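Local coordinates for protein prenylcyclase (Actinoplanes teichomyceticus, PDB 6IJ1) that probably acts on prenyl substrates as a cyclase or prenyltransferase, its exact reaction and substrate being unestablished, at residues V18-D23 against F325-T330; S12-G17 against T332-L337; G29-Y34 against W43-V48; V51-P56 against L98-L103. All coordinates share one frame; numbering follows the deposited sequence.

Contact 1: residues V18-D23 against F325-T330; sequences VDFLLD and FGLHTT
L21, on the last turns of helix 10-23, brings its CA to 6.7 Å from that of L327, which opens helix 327-341 just after G326 at the N-cap position. This is plain buried packing of the last modelled helix's first turn against the first helix, bringing the two chain ends together. F20 reaches into the join with CG anti to the backbone N (chi1 171°), which carries the far end of its ring to the residues leading into the later helix. There F325 O sits at the ring edge, in its plane, 3.5 Å from F20 CZ. L327 arrives at about a right angle to F20, its CD2 branch 3.6 Å from F20 CE2. T330 stands one turn further on, its OG1 3.9 Å from the same CE2 and its methyl CG2 near the ring and 4.2 Å from L21 CG. L21 slides past T330 in the opposite direction and rests its CD2 on the backbone of L327, 4.0 Å from L327 O.

The hydroxyl is not spent on the aromatic ring: T330 OG1 donates to G326 O over 2.8 Å. T330 N also bonds to that oxygen, from the opposite face of its carbonyl plane, so two donors grip one acceptor in the first turn. G326 itself has a positive phi (76°), a conformation easiest for glycine. With no hydrogen bond crossing between the segments, the join rests on apolar contact and the carbonyl at the ring edge, while T330 is satisfied within its own turn and D33 takes the amides of F325 and H328.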
loop_
_atom_site.group_PDB
_atom_site.type_symbol
_atom_site.label_atom_id
_atom_site.label_comp_id
_atom_site.label_asym_id
_atom_site.label_seq_id
_atom_site.Cartn_x
_atom_site.Cartn_y
_atom_site.Cartn_z
ATOM N N VAL A 18 5.418 16.633 5.445
ATOM C CA VAL A 18 6.634 16.094 6.047
ATOM C C VAL A 18 6.735 16.469 7.522
ATOM O O VAL A 18 7.009 15.617 8.369
ATOM C CB VAL A 18 7.883 16.561 5.264
ATOM C CG1 VAL A 18 9.141 16.160 6.039
ATOM C CG2 VAL A 18 7.898 15.887 3.919
ATOM N N ASP A 19 6.472 17.743 7.859
ATOM C CA ASP A 19 6.501 18.126 9.265
ATOM C C ASP A 19 5.478 17.338 10.071
ATOM O O ASP A 19 5.754 16.948 11.189
ATOM C CB ASP A 19 6.202 19.599 9.434
ATOM C CG ASP A 19 7.360 20.512 8.960
ATOM O OD1 ASP A 19 8.529 20.075 8.961
ATOM O OD2 ASP A 19 7.063 21.651 8.607
ATOM N N PHE A 20 4.264 17.122 9.534
ATOM C CA PHE A 20 3.294 16.287 10.256
ATOM C C PHE A 20 3.872 14.906 10.531
ATOM O O PHE A 20 3.821 14.413 11.648
ATOM C CB PHE A 20 1.989 16.183 9.442
ATOM C CG PHE A 20 1.011 15.175 10.002
ATOM C CD1 PHE A 20 0.109 15.546 10.977
ATOM C CD2 PHE A 20 0.995 13.849 9.535
ATOM C CE1 PHE A 20 -0.803 14.582 11.512
ATOM C CE2 PHE A 20 0.078 12.918 10.052
ATOM C CZ PHE A 20 -0.793 13.271 11.029
ATOM N N LEU A 21 4.460 14.262 9.510
ATOM C CA LEU A 21 4.918 12.893 9.719
ATOM C C LEU A 21 6.125 12.842 10.660
ATOM O O LEU A 21 6.208 11.977 11.515
ATOM C CB LEU A 21 5.282 12.243 8.381
ATOM C CG LEU A 21 4.094 11.927 7.446
ATOM C CD1 LEU A 21 4.600 11.463 6.098
ATOM C CD2 LEU A 21 3.208 10.877 8.132
ATOM N N LEU A 22 7.068 13.773 10.512
ATOM C CA LEU A 22 8.199 13.789 11.446
ATOM C C LEU A 22 7.743 14.050 12.873
ATOM O O LEU A 22 8.288 13.458 13.807
ATOM C CB LEU A 22 9.209 14.846 10.999
ATOM C CG LEU A 22 9.916 14.537 9.702
ATOM C CD1 LEU A 22 10.796 15.782 9.335
ATOM C CD2 LEU A 22 10.748 13.253 9.790
ATOM N N ASP A 23 6.757 14.944 13.074
ATOM C CA ASP A 23 6.267 15.190 14.432
ATOM C C ASP A 23 5.539 14.002 15.016
ATOM O O ASP A 23 5.429 13.897 16.254
ATOM C CB ASP A 23 5.358 16.421 14.449
ATOM C CG ASP A 23 6.137 17.720 14.265
ATOM O OD1 ASP A 23 7.390 17.669 14.304
ATOM O OD2 ASP A 23 5.510 18.792 14.092
ATOM N N PHE A 325 -4.534 7.485 12.819
ATOM C CA PHE A 325 -3.735 8.681 13.065
ATOM C C PHE A 325 -3.401 9.444 11.799
ATOM O O PHE A 325 -2.702 10.466 11.861
ATOM C CB PHE A 325 -2.474 8.269 13.848
ATOM C CG PHE A 325 -2.825 7.631 15.138
ATOM C CD1 PHE A 325 -3.444 8.368 16.094
ATOM C CD2 PHE A 325 -2.599 6.291 15.328
ATOM C CE1 PHE A 325 -3.788 7.729 17.326
ATOM C CE2 PHE A 325 -2.952 5.640 16.526
ATOM C CZ PHE A 325 -3.547 6.376 17.512
ATOM N N GLY A 326 -3.899 8.977 10.626
ATOM C CA GLY A 326 -3.722 9.701 9.378
ATOM C C GLY A 326 -2.342 9.594 8.762
ATOM O O GLY A 326 -2.071 10.278 7.762
ATOM N N LEU A 327 -1.498 8.694 9.280
ATOM C CA LEU A 327 -0.132 8.643 8.719
ATOM C C LEU A 327 -0.152 7.956 7.351
ATOM O O LEU A 327 0.534 8.396 6.417
ATOM C CB LEU A 327 0.859 7.901 9.633
ATOM C CG LEU A 327 0.934 8.256 11.117
ATOM C CD1 LEU A 327 2.272 7.650 11.659
ATOM C CD2 LEU A 327 0.893 9.711 11.386
ATOM N N HIS A 328 -0.923 6.868 7.212
ATOM C CA HIS A 328 -0.922 6.177 5.931
ATOM C C HIS A 328 -1.490 7.063 4.847
ATOM O O HIS A 328 -0.918 7.186 3.766
ATOM C CB HIS A 328 -1.723 4.871 6.088
ATOM C CG HIS A 328 -1.534 3.897 4.970
ATOM N ND1 HIS A 328 -1.945 4.161 3.690
ATOM C CD2 HIS A 328 -0.950 2.676 4.946
ATOM C CE1 HIS A 328 -1.636 3.138 2.914
ATOM N NE2 HIS A 328 -1.017 2.214 3.647
ATOM N N THR A 329 -2.597 7.735 5.145
ATOM C CA THR A 329 -3.191 8.644 4.141
ATOM C C THR A 329 -2.223 9.743 3.777
ATOM O O THR A 329 -2.022 10.046 2.605
ATOM C CB THR A 329 -4.495 9.279 4.686
ATOM O OG1 THR A 329 -5.472 8.278 4.962
ATOM C CG2 THR A 329 -5.099 10.290 3.667
ATOM N N THR A 330 -1.603 10.369 4.769
ATOM C CA THR A 330 -0.729 11.494 4.467
ATOM C C THR A 330 0.467 11.041 3.645
ATOM O O THR A 330 0.840 11.734 2.690
ATOM C CB THR A 330 -0.300 12.131 5.795
ATOM O OG1 THR A 330 -1.461 12.620 6.447
ATOM C CG2 THR A 330 0.677 13.300 5.530
#

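Contact 2: residues S12-G17 against T332-L337; sequences SAVRRG and TVLQAL
V14 and L334 are set against each other by their first torsions: L334 has CG anti to its carbonyl carbon (chi1 -66°), sending both methyls toward the earlier helix, and V14 places CG2, likewise anti to its carbonyl carbon, by L334 CD2 and L337 CB. The contact belongs to an antiparallel helix pair, the first and last helices of the modelled chain, whose axes in these segments approach to 10.0 Å at 151°. Such pairing of the chain ends is consistent with a closed ring of helices, as in the alpha/alpha barrels of class II triterpene cyclases and protein prenyltransferase beta subunits.

L334 is wedged against backbone more than side chain. Its CD2 lies 3.6 Å from V14 CA, and its CD1 is 3.7 Å from G17 C. G17 makes this possible, since a CB there would fall 2.7 Å from L334 CD2, a clash. One turn on, L337 and V14 slide past each other in opposite directions, V14 CG2 being 3.8 Å from L337 CB. Beyond the pair, V51 of helix 42-52 touches L334, and A272 of helix 265-278 touches L337. Toward the start of helix 10-23, methyl meets methyl, A13 CB 4.0 Å from L337 CD1.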
loop_
_atom_site.group_PDB
_atom_site.type_symbol
_atom_site.label_atom_id
_atom_site.label_comp_id
_atom_site.label_asym_id
_atom_site.label_seq_id
_atom_site.Cartn_x
_atom_site.Cartn_y
_atom_site.Cartn_z
ATOM N N SER A 12 4.752 23.693 -0.712
ATOM C CA SER A 12 4.405 23.984 0.670
ATOM C C SER A 12 3.590 22.838 1.275
ATOM O O SER A 12 3.793 22.486 2.435
ATOM C CB SER A 12 3.618 25.280 0.757
ATOM O OG SER A 12 3.379 25.593 2.133
ATOM N N ALA A 13 2.631 22.313 0.527
ATOM C CA ALA A 13 1.870 21.178 1.039
ATOM C C ALA A 13 2.779 20.032 1.395
ATOM O O ALA A 13 2.604 19.389 2.434
ATOM C CB ALA A 13 0.837 20.739 0.014
ATOM N N VAL A 14 3.756 19.718 0.529
ATOM C CA VAL A 14 4.660 18.607 0.824
ATOM C C VAL A 14 5.450 18.887 2.089
ATOM O O VAL A 14 5.615 18.014 2.943
ATOM C CB VAL A 14 5.567 18.330 -0.392
ATOM C CG1 VAL A 14 6.699 17.371 -0.051
ATOM C CG2 VAL A 14 4.754 17.734 -1.508
ATOM N N ARG A 15 6.030 20.092 2.188
ATOM C CA ARG A 15 6.760 20.448 3.391
ATOM C C ARG A 15 5.917 20.292 4.657
ATOM O O ARG A 15 6.363 19.694 5.632
ATOM C CB ARG A 15 7.298 21.881 3.277
ATOM C CG ARG A 15 8.177 22.271 4.476
ATOM C CD ARG A 15 8.544 23.773 4.459
ATOM N NE ARG A 15 8.625 24.265 3.080
ATOM C CZ ARG A 15 7.716 25.071 2.522
ATOM N NH1 ARG A 15 6.660 25.467 3.235
ATOM N NH2 ARG A 15 7.844 25.465 1.255
ATOM N N ARG A 16 4.663 20.773 4.612
ATOM C CA ARG A 16 3.819 20.673 5.807
ATOM C C ARG A 16 3.431 19.217 6.127
ATOM O O ARG A 16 3.306 18.850 7.297
ATOM C CB ARG A 16 2.560 21.499 5.616
ATOM C CG ARG A 16 2.834 23.031 5.726
ATOM C CD ARG A 16 1.631 23.819 5.163
ATOM N NE ARG A 16 0.454 23.427 5.910
ATOM C CZ ARG A 16 -0.787 23.517 5.454
ATOM N NH1 ARG A 16 -1.062 24.041 4.261
ATOM N NH2 ARG A 16 -1.786 23.088 6.207
ATOM N N GLY A 17 3.286 18.381 5.100
ATOM C CA GLY A 17 3.012 16.975 5.330
ATOM C C GLY A 17 4.210 16.248 5.906
ATOM O O GLY A 17 4.085 15.376 6.776
ATOM N N THR A 332 0.578 8.508 1.578
ATOM C CA THR A 332 0.049 8.244 0.241
ATOM C C THR A 332 -0.132 9.526 -0.562
ATOM O O THR A 332 0.218 9.586 -1.766
ATOM C CB THR A 332 -1.285 7.479 0.363
ATOM O OG1 THR A 332 -1.096 6.313 1.203
ATOM C CG2 THR A 332 -1.804 7.043 -0.981
ATOM N N VAL A 333 -0.688 10.566 0.069
ATOM C CA VAL A 333 -0.893 11.828 -0.598
ATOM C C VAL A 333 0.444 12.469 -0.953
ATOM O O VAL A 333 0.593 13.006 -2.055
ATOM C CB VAL A 333 -1.743 12.764 0.308
ATOM C CG1 VAL A 333 -1.765 14.160 -0.353
ATOM C CG2 VAL A 333 -3.202 12.190 0.459
ATOM N N LEU A 334 1.413 12.467 -0.030
ATOM C CA LEU A 334 2.709 13.076 -0.373
ATOM C C LEU A 334 3.335 12.375 -1.570
ATOM O O LEU A 334 3.941 13.047 -2.425
ATOM C CB LEU A 334 3.661 13.027 0.821
ATOM C CG LEU A 334 3.205 13.896 1.992
ATOM C CD1 LEU A 334 4.148 13.708 3.188
ATOM C CD2 LEU A 334 3.193 15.406 1.603
ATOM N N GLN A 335 3.206 11.044 -1.652
ATOM C CA GLN A 335 3.761 10.355 -2.832
ATOM C C GLN A 335 3.101 10.871 -4.103
ATOM O O GLN A 335 3.782 11.125 -5.126
ATOM C CB GLN A 335 3.577 8.835 -2.638
ATOM C CG GLN A 335 4.131 7.969 -3.808
ATOM C CD GLN A 335 5.600 7.822 -3.715
ATOM O OE1 GLN A 335 6.114 7.313 -2.722
ATOM N NE2 GLN A 335 6.310 8.284 -4.718
ATOM N N ALA A 336 1.789 11.090 -4.076
ATOM C CA ALA A 336 1.109 11.621 -5.256
ATOM C C ALA A 336 1.558 13.037 -5.564
ATOM O O ALA A 336 1.679 13.395 -6.739
ATOM C CB ALA A 336 -0.410 11.588 -5.003
ATOM N N LEU A 337 1.716 13.869 -4.541
ATOM C CA LEU A 337 2.102 15.273 -4.823
ATOM C C LEU A 337 3.497 15.310 -5.451
ATOM O O LEU A 337 3.709 16.118 -6.347
ATOM C CB LEU A 337 1.998 16.099 -3.542
ATOM C CG LEU A 337 0.564 16.388 -3.108
ATOM C CD1 LEU A 337 0.539 17.182 -1.817
ATOM C CD2 LEU A 337 -0.200 17.116 -4.199
#

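Contact 3: residues G29-Y34 against W43-V48; sequences GRWVDY and WITAYV
T45 OG1 is the polar atom at the centre of this contact, 2.8 Å from W31 O and 3.0 Å from W31 N, with D41 O, one turn earlier, competing for its single proton. It ties helix 42-52 to the loop before it, where G29 and W31 match the closing Gly-X-Trp of the QW motif known from triterpene cyclases.

The W31 indole, its CG anti to the carbonyl carbon (chi1 -68°), lies across V48. V48 CG1 makes a CH-pi contact over the six-membered ring, 3.6 Å from its centroid and 15° off the normal. G29 O is on the opposite face, shifted toward the rim. NE1 turns to L21 O, closing helix 10-23 onto the loop. A leucine in place of W31 would probably leave L21 O without this N-H donor and V48 CG1 without a ring face to rest on.

Further along, I44 CG2 packs 3.8 Å from D33 CB. The D33 carboxylate receives Y34 N on OD1 from above its plane and also holds F325 N and H328 N, where helix 327-341 begins. Y34, its hydroxyl bonded to A289 O, and W43 are tilted by 26° with their rings slid apart, so they barely overlap. I44 CD1 meets both rings: it lies 3.8 Å above the W43 ring plane, over the centre, and at the Y34 edge, 4.0 Å from CE1.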
loop_
_atom_site.group_PDB
_atom_site.type_symbol
_atom_site.label_atom_id
_atom_site.label_comp_id
_atom_site.label_asym_id
_atom_site.label_seq_id
_atom_site.Cartn_x
_atom_site.Cartn_y
_atom_site.Cartn_z
ATOM N N GLY A 29 11.947 6.725 16.656
ATOM C CA GLY A 29 11.966 7.008 15.231
ATOM C C GLY A 29 10.921 6.256 14.417
ATOM O O GLY A 29 10.774 6.565 13.218
ATOM N N ARG A 30 10.226 5.285 15.008
ATOM C CA ARG A 30 9.292 4.485 14.225
ATOM C C ARG A 30 7.969 5.255 14.054
ATOM O O ARG A 30 7.728 6.309 14.648
ATOM C CB ARG A 30 9.062 3.119 14.860
ATOM C CG ARG A 30 8.251 3.134 16.085
ATOM C CD ARG A 30 8.235 1.780 16.842
ATOM N NE ARG A 30 7.060 1.704 17.735
ATOM C CZ ARG A 30 7.027 2.195 18.976
ATOM N NH1 ARG A 30 8.115 2.795 19.479
ATOM N NH2 ARG A 30 5.912 2.102 19.707
ATOM N N TRP A 31 7.131 4.761 13.140
ATOM C CA TRP A 31 5.774 5.286 13.011
ATOM C C TRP A 31 4.803 4.143 13.249
ATOM O O TRP A 31 5.049 2.992 12.857
ATOM C CB TRP A 31 5.521 5.872 11.633
ATOM C CG TRP A 31 6.287 7.103 11.360
ATOM C CD1 TRP A 31 5.933 8.369 11.714
ATOM C CD2 TRP A 31 7.548 7.218 10.662
ATOM N NE1 TRP A 31 6.879 9.283 11.280
ATOM C CE2 TRP A 31 7.884 8.598 10.631
ATOM C CE3 TRP A 31 8.418 6.297 10.032
ATOM C CZ2 TRP A 31 9.089 9.090 10.037
ATOM C CZ3 TRP A 31 9.596 6.783 9.434
ATOM C CH2 TRP A 31 9.914 8.160 9.433
ATOM N N VAL A 32 3.651 4.467 13.859
ATOM C CA VAL A 32 2.596 3.467 14.051
ATOM C C VAL A 32 1.260 4.047 13.572
ATOM O O VAL A 32 1.037 5.261 13.590
ATOM C CB VAL A 32 2.447 2.968 15.506
ATOM C CG1 VAL A 32 3.851 2.462 16.032
ATOM C CG2 VAL A 32 1.912 4.086 16.426
ATOM N N ASP A 33 0.399 3.173 13.088
ATOM C CA ASP A 33 -0.931 3.623 12.677
ATOM C C ASP A 33 -1.865 2.424 12.693
ATOM O O ASP A 33 -1.450 1.277 12.827
ATOM C CB ASP A 33 -0.908 4.277 11.289
ATOM C CG ASP A 33 -1.988 5.347 11.092
ATOM O OD1 ASP A 33 -2.925 5.401 11.902
ATOM O OD2 ASP A 33 -1.869 6.079 10.062
ATOM N N TYR A 34 -3.158 2.711 12.521
ATOM C CA TYR A 34 -4.248 1.740 12.629
ATOM C C TYR A 34 -4.457 1.324 14.084
ATOM O O TYR A 34 -3.670 1.668 14.971
ATOM C CB TYR A 34 -4.096 0.529 11.665
ATOM C CG TYR A 34 -4.295 0.925 10.219
ATOM C CD1 TYR A 34 -3.232 1.397 9.461
ATOM C CD2 TYR A 34 -5.548 0.862 9.658
ATOM C CE1 TYR A 34 -3.426 1.790 8.119
ATOM C CE2 TYR A 34 -5.767 1.275 8.303
ATOM C CZ TYR A 34 -4.698 1.707 7.581
ATOM O OH TYR A 34 -4.871 2.130 6.261
ATOM N N TRP A 43 4.970 -2.583 9.323
ATOM C CA TRP A 43 4.332 -2.213 8.062
ATOM C C TRP A 43 4.286 -0.702 7.909
ATOM O O TRP A 43 4.761 -0.134 6.912
ATOM C CB TRP A 43 2.942 -2.843 7.997
ATOM C CG TRP A 43 2.064 -2.213 6.943
ATOM C CD1 TRP A 43 2.404 -1.852 5.639
ATOM C CD2 TRP A 43 0.676 -1.874 7.088
ATOM N NE1 TRP A 43 1.297 -1.332 4.993
ATOM C CE2 TRP A 43 0.236 -1.338 5.869
ATOM C CE3 TRP A 43 -0.231 -1.974 8.158
ATOM C CZ2 TRP A 43 -1.088 -0.886 5.662
ATOM C CZ3 TRP A 43 -1.557 -1.554 7.951
ATOM C CH2 TRP A 43 -1.972 -0.989 6.726
ATOM N N ILE A 44 3.720 0.002 8.905
ATOM C CA ILE A 44 3.542 1.445 8.757
ATOM C C ILE A 44 4.874 2.176 8.746
ATOM O O ILE A 44 5.035 3.154 8.016
ATOM C CB ILE A 44 2.615 1.958 9.891
ATOM C CG1 ILE A 44 1.205 1.406 9.650
ATOM C CG2 ILE A 44 2.571 3.479 9.989
ATOM C CD1 ILE A 44 0.527 1.923 8.326
ATOM N N THR A 45 5.836 1.748 9.584
ATOM C CA THR A 45 7.152 2.371 9.546
ATOM C C THR A 45 7.775 2.255 8.162
ATOM O O THR A 45 8.313 3.235 7.652
ATOM C CB THR A 45 8.031 1.698 10.608
ATOM O OG1 THR A 45 7.527 2.025 11.922
ATOM C CG2 THR A 45 9.474 2.187 10.529
ATOM N N ALA A 46 7.746 1.044 7.592
ATOM C CA ALA A 46 8.295 0.848 6.247
ATOM C C ALA A 46 7.561 1.711 5.221
ATOM O O ALA A 46 8.180 2.315 4.341
ATOM C CB ALA A 46 8.224 -0.609 5.850
ATOM N N TYR A 47 6.224 1.773 5.312
ATOM C CA TYR A 47 5.447 2.486 4.302
ATOM C C TYR A 47 5.727 3.993 4.366
ATOM O O TYR A 47 5.941 4.652 3.340
ATOM C CB TYR A 47 3.961 2.189 4.587
ATOM C CG TYR A 47 3.009 2.781 3.548
ATOM C CD1 TYR A 47 2.822 2.093 2.362
ATOM C CD2 TYR A 47 2.355 3.996 3.757
ATOM C CE1 TYR A 47 2.006 2.607 1.378
ATOM C CE2 TYR A 47 1.482 4.493 2.796
ATOM C CZ TYR A 47 1.306 3.777 1.626
ATOM O OH TYR A 47 0.447 4.231 0.627
ATOM N N VAL A 48 5.712 4.560 5.563
ATOM C CA VAL A 48 5.978 5.999 5.708
ATOM C C VAL A 48 7.409 6.331 5.287
ATOM O O VAL A 48 7.641 7.291 4.551
ATOM C CB VAL A 48 5.712 6.433 7.166
ATOM C CG1 VAL A 48 6.195 7.855 7.424
ATOM C CG2 VAL A 48 4.162 6.267 7.489
#

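Contact 4: residues V51-P56 against L98-L103; sequences VLVQLP and LRLAEL
The amide of Q54 and the guanidinium of R99 meet obliquely, their planes 69° apart, so neither lies flat on the other. Q54 NE2 comes to 3.5 Å from R99 NH2. Both nitrogens are donors with no lone pair to offer, so this is proximity and not a bond. L103 packs beside the amide: CD1 lies 3.6 Å from Q54 NE2, while CD2 is 4.0 Å from Q54 CD. The amide's polar partners lie elsewhere, NE2 donating to G50 O and OE1 accepting from Q335 NE2 of helix 327-341. With an alanine at Q54, G50 O and Q335 NE2 would probably both be left without their amide mate, and the methyls of L103 would lose the flat group beside them. R99 runs extended from CG to NE, and its side chain lies about 3 Å from a bound imidazole (nearest atoms), probably from the crystallisation liquor.

The apolar half of the contact is carried by V53, in the type I turn from L52 to L55. Its chi1 of -62° spreads the two methyls over separate leucines: CG1 is 4.1 Å from L100 CD1, and CG2 is 3.9 Å from L103 CB. L100 crosses V53 at about a right angle.

The contact is a partly exposed seam between segment 51-56 and helix 91-104. Helix 58-71 packs against both, L52 touching A60 and L100 touching M68 and L71. V51 faces A331 and Q335 of helix 327-341, whereas L98 turns to helix 112-121.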
loop_
_atom_site.group_PDB
_atom_site.type_symbol
_atom_site.label_atom_id
_atom_site.label_comp_id
_atom_site.label_asym_id
_atom_site.label_seq_id
_atom_site.Cartn_x
_atom_site.Cartn_y
_atom_site.Cartn_z
ATOM N N VAL A 51 8.039 6.626 1.512
ATOM C CA VAL A 51 7.648 7.897 0.894
ATOM C C VAL A 51 8.668 8.979 1.242
ATOM O O VAL A 51 9.124 9.744 0.369
ATOM C CB VAL A 51 6.220 8.294 1.342
ATOM C CG1 VAL A 51 5.894 9.692 0.827
ATOM C CG2 VAL A 51 5.198 7.286 0.786
ATOM N N LEU A 52 9.065 9.041 2.520
ATOM C CA LEU A 52 9.939 10.116 2.983
ATOM C C LEU A 52 11.277 10.077 2.256
ATOM O O LEU A 52 11.819 11.129 1.957
ATOM C CB LEU A 52 10.132 10.027 4.497
ATOM C CG LEU A 52 8.917 10.424 5.349
ATOM C CD1 LEU A 52 9.188 10.214 6.822
ATOM C CD2 LEU A 52 8.516 11.876 5.096
ATOM N N VAL A 53 11.820 8.887 1.962
ATOM C CA VAL A 53 13.155 8.902 1.343
ATOM C C VAL A 53 13.115 9.378 -0.102
ATOM O O VAL A 53 14.177 9.652 -0.683
ATOM C CB VAL A 53 13.875 7.522 1.418
ATOM C CG1 VAL A 53 14.125 7.062 2.854
ATOM C CG2 VAL A 53 13.168 6.418 0.606
ATOM N N GLN A 54 11.937 9.545 -0.705
ATOM C CA GLN A 54 11.789 10.041 -2.069
ATOM C C GLN A 54 11.501 11.539 -2.151
ATOM O O GLN A 54 11.377 12.066 -3.269
ATOM C CB GLN A 54 10.665 9.298 -2.769
ATOM C CG GLN A 54 10.894 7.814 -2.864
ATOM C CD GLN A 54 9.672 7.136 -3.465
ATOM O OE1 GLN A 54 9.288 7.414 -4.619
ATOM N NE2 GLN A 54 8.986 6.317 -2.652
ATOM N N LEU A 55 11.355 12.234 -1.023
ATOM C CA LEU A 55 10.998 13.642 -0.988
ATOM C C LEU A 55 12.256 14.485 -0.882
ATOM O O LEU A 55 13.238 14.073 -0.268
ATOM C CB LEU A 55 10.083 13.938 0.197
ATOM C CG LEU A 55 8.769 13.138 0.084
ATOM C CD1 LEU A 55 7.874 13.459 1.273
ATOM C CD2 LEU A 55 8.047 13.406 -1.230
ATOM N N PRO A 56 12.226 15.695 -1.441
ATOM C CA PRO A 56 13.431 16.547 -1.448
ATOM C C PRO A 56 13.564 17.370 -0.170
ATOM O O PRO A 56 13.505 18.617 -0.171
ATOM C CB PRO A 56 13.202 17.410 -2.692
ATOM C CG PRO A 56 11.690 17.641 -2.690
ATOM C CD PRO A 56 11.117 16.282 -2.220
ATOM N N LEU A 98 11.369 -4.533 2.050
ATOM C CA LEU A 98 12.334 -4.708 0.936
ATOM C C LEU A 98 12.250 -3.558 -0.066
ATOM O O LEU A 98 13.283 -3.137 -0.619
ATOM C CB LEU A 98 12.099 -6.033 0.227
ATOM C CG LEU A 98 12.396 -7.253 1.148
ATOM C CD1 LEU A 98 11.786 -8.510 0.649
ATOM C CD2 LEU A 98 13.965 -7.403 1.191
ATOM N N ARG A 99 11.066 -2.968 -0.260
ATOM C CA ARG A 99 10.992 -1.774 -1.103
ATOM C C ARG A 99 11.791 -0.614 -0.535
ATOM O O ARG A 99 12.462 0.099 -1.288
ATOM C CB ARG A 99 9.523 -1.366 -1.275
ATOM C CG ARG A 99 9.343 -0.039 -2.021
ATOM C CD ARG A 99 7.873 0.180 -2.331
ATOM N NE ARG A 99 7.614 1.611 -2.595
ATOM C CZ ARG A 99 7.614 2.147 -3.804
ATOM N NH1 ARG A 99 7.880 1.392 -4.880
ATOM N NH2 ARG A 99 7.354 3.444 -3.907
ATOM N N LEU A 100 11.720 -0.385 0.780
ATOM C CA LEU A 100 12.524 0.654 1.404
ATOM C C LEU A 100 14.010 0.387 1.153
ATOM O O LEU A 100 14.752 1.328 0.811
ATOM C CB LEU A 100 12.216 0.711 2.903
ATOM C CG LEU A 100 12.991 1.785 3.671
ATOM C CD1 LEU A 100 12.753 3.215 3.188
ATOM C CD2 LEU A 100 12.588 1.600 5.137
ATOM N N ALA A 101 14.407 -0.887 1.293
ATOM C CA ALA A 101 15.798 -1.236 0.993
ATOM C C ALA A 101 16.166 -0.934 -0.444
ATOM O O ALA A 101 17.256 -0.397 -0.698
ATOM C CB ALA A 101 16.019 -2.711 1.320
ATOM N N GLU A 102 15.292 -1.247 -1.404
ATOM C CA GLU A 102 15.613 -0.926 -2.815
ATOM C C GLU A 102 15.702 0.567 -2.992
ATOM O O GLU A 102 16.584 1.065 -3.698
ATOM C CB GLU A 102 14.559 -1.552 -3.754
ATOM C CG GLU A 102 14.686 -3.064 -3.777
ATOM C CD GLU A 102 14.031 -3.757 -4.990
ATOM O OE1 GLU A 102 13.301 -3.066 -5.753
ATOM O OE2 GLU A 102 14.226 -4.983 -5.170
ATOM N N LEU A 103 14.778 1.325 -2.384
ATOM C CA LEU A 103 14.837 2.783 -2.560
ATOM C C LEU A 103 16.141 3.356 -2.009
ATOM O O LEU A 103 16.632 4.361 -2.530
ATOM C CB LEU A 103 13.634 3.453 -1.870
ATOM C CG LEU A 103 12.290 3.168 -2.519
ATOM C CD1 LEU A 103 11.198 3.632 -1.580
ATOM C CD2 LEU A 103 12.168 4.000 -3.773
#

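Contacts 1 and 2 join the same two elements, helix 10-23 and helix 327-341, and share a buried apolar seam in which L21 CD1 meets L334 CD1 at 3.7 Å. Contact 3 is also buried but mixes CH-pi and aromatic contact with polar bonds, and it is bound to contact 1 through W31 and D33. Contact 4 is a surface contact, most of its touching residues, Q54 and R99 among them, being partly exposed, with a few methyl contacts; Q54 and Q335 connect it to the helix of contact 2. Contacts 3 and 4 both use helix 42-52, at successive stages along it, so this helix has neighbours at the chain ends and in helix 91-104.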